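Side-chain contact in DNA polymerase (Pyrobaculum calidifontis, PDB 5MDN), which probably extends DNA chains by adding deoxyribonucleotides and releasing diphosphate, as a family B DNA polymerase that also carries an exonuclease domain: residues 225-230 with 235-240. Sequence-based numbering, arbitrary orientation.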
loop_
_atom_site.group_PDB
_atom_site.type_symbol
_atom_site.label_atom_id
_atom_site.label_comp_id
_atom_site.label_asym_id
_atom_site.label_seq_id
_atom_site.Cartn_x
_atom_site.Cartn_y
_atom_site.Cartn_z
ATOM N N ASP A 225 -19.641 6.613 6.650
ATOM C CA ASP A 225 -18.484 7.498 6.705
ATOM C C ASP A 225 -17.279 6.899 5.992
ATOM O O ASP A 225 -16.494 7.630 5.377
ATOM C CB ASP A 225 -18.128 7.809 8.161
ATOM C CG ASP A 225 -19.290 8.410 8.929
ATOM O OD1 ASP A 225 -19.779 9.487 8.524
ATOM O OD2 ASP A 225 -19.711 7.809 9.941
ATOM N N VAL A 226 -17.116 5.580 6.074
ATOM C CA VAL A 226 -16.061 4.857 5.376
ATOM C C VAL A 226 -16.704 3.795 4.494
ATOM O O VAL A 226 -17.628 3.093 4.921
ATOM C CB VAL A 226 -15.061 4.215 6.362
ATOM C CG1 VAL A 226 -13.834 3.711 5.619
ATOM C CG2 VAL A 226 -14.667 5.210 7.444
ATOM N N ILE A 227 -16.215 3.682 3.260
ATOM C CA ILE A 227 -16.602 2.611 2.350
ATOM C C ILE A 227 -15.370 1.754 2.097
ATOM O O ILE A 227 -14.369 2.240 1.554
ATOM C CB ILE A 227 -17.179 3.158 1.036
ATOM C CG1 ILE A 227 -18.542 3.807 1.282
ATOM C CG2 ILE A 227 -17.294 2.049 0.000
ATOM C CD1 ILE A 227 -19.130 4.481 0.057
ATOM N N VAL A 228 -15.438 0.484 2.486
ATOM C CA VAL A 228 -14.317 -0.439 2.363
ATOM C C VAL A 228 -14.646 -1.492 1.317
ATOM O O VAL A 228 -15.784 -1.967 1.227
ATOM C CB VAL A 228 -13.973 -1.105 3.711
ATOM C CG1 VAL A 228 -12.887 -0.318 4.429
ATOM C CG2 VAL A 228 -15.218 -1.217 4.577
ATOM N N GLY A 229 -13.641 -1.846 0.518
ATOM C CA GLY A 229 -13.744 -2.938 -0.427
ATOM C C GLY A 229 -12.383 -3.575 -0.591
ATOM O O GLY A 229 -11.378 -3.089 -0.066
ATOM N N TYR A 230 -12.357 -4.678 -1.331
ATOM C CA TYR A 230 -11.113 -5.359 -1.664
ATOM C C TYR A 230 -10.875 -5.211 -3.160
ATOM O O TYR A 230 -11.662 -5.713 -3.970
ATOM C CB TYR A 230 -11.153 -6.830 -1.255
ATOM C CG TYR A 230 -9.777 -7.439 -1.124
ATOM C CD1 TYR A 230 -9.135 -8.001 -2.219
ATOM C CD2 TYR A 230 -9.111 -7.436 0.095
ATOM C CE1 TYR A 230 -7.870 -8.550 -2.101
ATOM C CE2 TYR A 230 -7.849 -7.983 0.223
ATOM C CZ TYR A 230 -7.234 -8.540 -0.879
ATOM O OH TYR A 230 -5.977 -9.085 -0.760
ATOM N N PHE A 235 -10.866 -2.604 -9.564
ATOM C CA PHE A 235 -11.906 -3.145 -10.433
ATOM C C PHE A 235 -13.280 -2.557 -10.138
ATOM O O PHE A 235 -13.916 -2.013 -11.048
ATOM C CB PHE A 235 -11.945 -4.674 -10.319
ATOM C CG PHE A 235 -12.875 -5.330 -11.305
ATOM C CD1 PHE A 235 -14.209 -5.542 -10.989
ATOM C CD2 PHE A 235 -12.414 -5.740 -12.547
ATOM C CE1 PHE A 235 -15.066 -6.144 -11.892
ATOM C CE2 PHE A 235 -13.267 -6.344 -13.456
ATOM C CZ PHE A 235 -14.594 -6.547 -13.127
ATOM N N ASP A 236 -13.770 -2.683 -8.901
ATOM C CA ASP A 236 -15.180 -2.433 -8.606
ATOM C C ASP A 236 -15.609 -1.030 -9.022
ATOM O O ASP A 236 -16.532 -0.865 -9.827
ATOM C CB ASP A 236 -15.450 -2.664 -7.118
ATOM C CG ASP A 236 -15.289 -4.117 -6.714
ATOM O OD1 ASP A 236 -14.882 -4.935 -7.567
ATOM O OD2 ASP A 236 -15.576 -4.445 -5.544
ATOM N N TRP A 237 -14.960 -0.002 -8.473
ATOM C CA TRP A 237 -15.351 1.367 -8.807
ATOM C C TRP A 237 -15.200 1.683 -10.290
ATOM O O TRP A 237 -16.143 2.246 -10.872
ATOM C CB TRP A 237 -14.578 2.367 -7.940
ATOM C CG TRP A 237 -15.072 2.461 -6.525
ATOM C CD1 TRP A 237 -14.331 2.316 -5.389
ATOM C CD2 TRP A 237 -16.416 2.722 -6.097
ATOM N NE1 TRP A 237 -15.128 2.470 -4.281
ATOM C CE2 TRP A 237 -16.412 2.719 -4.688
ATOM C CE3 TRP A 237 -17.621 2.956 -6.767
ATOM C CZ2 TRP A 237 -17.566 2.941 -3.938
ATOM C CZ3 TRP A 237 -18.765 3.175 -6.020
ATOM C CH2 TRP A 237 -18.729 3.167 -4.621
ATOM N N PRO A 238 -14.078 1.383 -10.957
ATOM C CA PRO A 238 -14.026 1.623 -12.410
ATOM C C PRO A 238 -15.121 0.910 -13.184
ATOM O O PRO A 238 -15.607 1.447 -14.188
ATOM C CB PRO A 238 -12.636 1.110 -12.806
ATOM C CG PRO A 238 -11.832 1.184 -11.570
ATOM C CD PRO A 238 -12.772 0.938 -10.430
ATOM N N TYR A 239 -15.525 -0.287 -12.756
ATOM C CA TYR A 239 -16.569 -1.008 -13.476
ATOM C C TYR A 239 -17.938 -0.382 -13.236
ATOM O O TYR A 239 -18.675 -0.097 -14.188
ATOM C CB TYR A 239 -16.575 -2.480 -13.072
ATOM C CG TYR A 239 -17.247 -3.360 -14.097
ATOM C CD1 TYR A 239 -18.613 -3.597 -14.046
ATOM C CD2 TYR A 239 -16.516 -3.935 -15.127
ATOM C CE1 TYR A 239 -19.233 -4.392 -14.988
ATOM C CE2 TYR A 239 -17.126 -4.732 -16.074
ATOM C CZ TYR A 239 -18.485 -4.957 -16.001
ATOM O OH TYR A 239 -19.093 -5.752 -16.944
ATOM N N LEU A 240 -18.301 -0.169 -11.968
ATOM C CA LEU A 240 -19.598 0.430 -11.660
ATOM C C LEU A 240 -19.722 1.827 -12.258
ATOM O O LEU A 240 -20.804 2.222 -12.704
ATOM C CB LEU A 240 -19.822 0.472 -10.149
ATOM C CG LEU A 240 -20.069 -0.874 -9.469
ATOM C CD1 LEU A 240 -19.773 -0.787 -7.978
ATOM C CD2 LEU A 240 -21.493 -1.347 -9.715
#
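The CG2 methyl of I227 comes up to the indole of W237 at its edge, near the ring plane, with 4.0 Å to CZ2 on the six-membered ring. The two side chains cross at about a right angle. I227 holds CG2 anti to the backbone N, beside its carbonyl carbon, which brings that branch to the indole. W237, with CG anti to its carbonyl carbon (chi1 -76°), swings its benzo end off helix 232-247 toward strand 226-229. This helix follows the strand, which lies between 165-172 and 274-277 in the mixed sheet of the RNase H-like exonuclease domain, and the contact packs helix on sheet. F168 touches both I227 and the indole, while NE1 is hydrogen-bonded to OD1 of N275. One residue earlier in the helix, D236 points its CB toward 225-230, but OD2 stays 4.4 Å from the carbonyl O of Y230, a loose approach of two acceptors. D236 is a magnesium-binding residue, as is nearby D169; in this model a magnesium ion lies about 4 Å from the D236 side chain, too far for direct coordination. The I227-W237 touch is weak dispersion without directionality; N275 and F168 limit how the indole can turn.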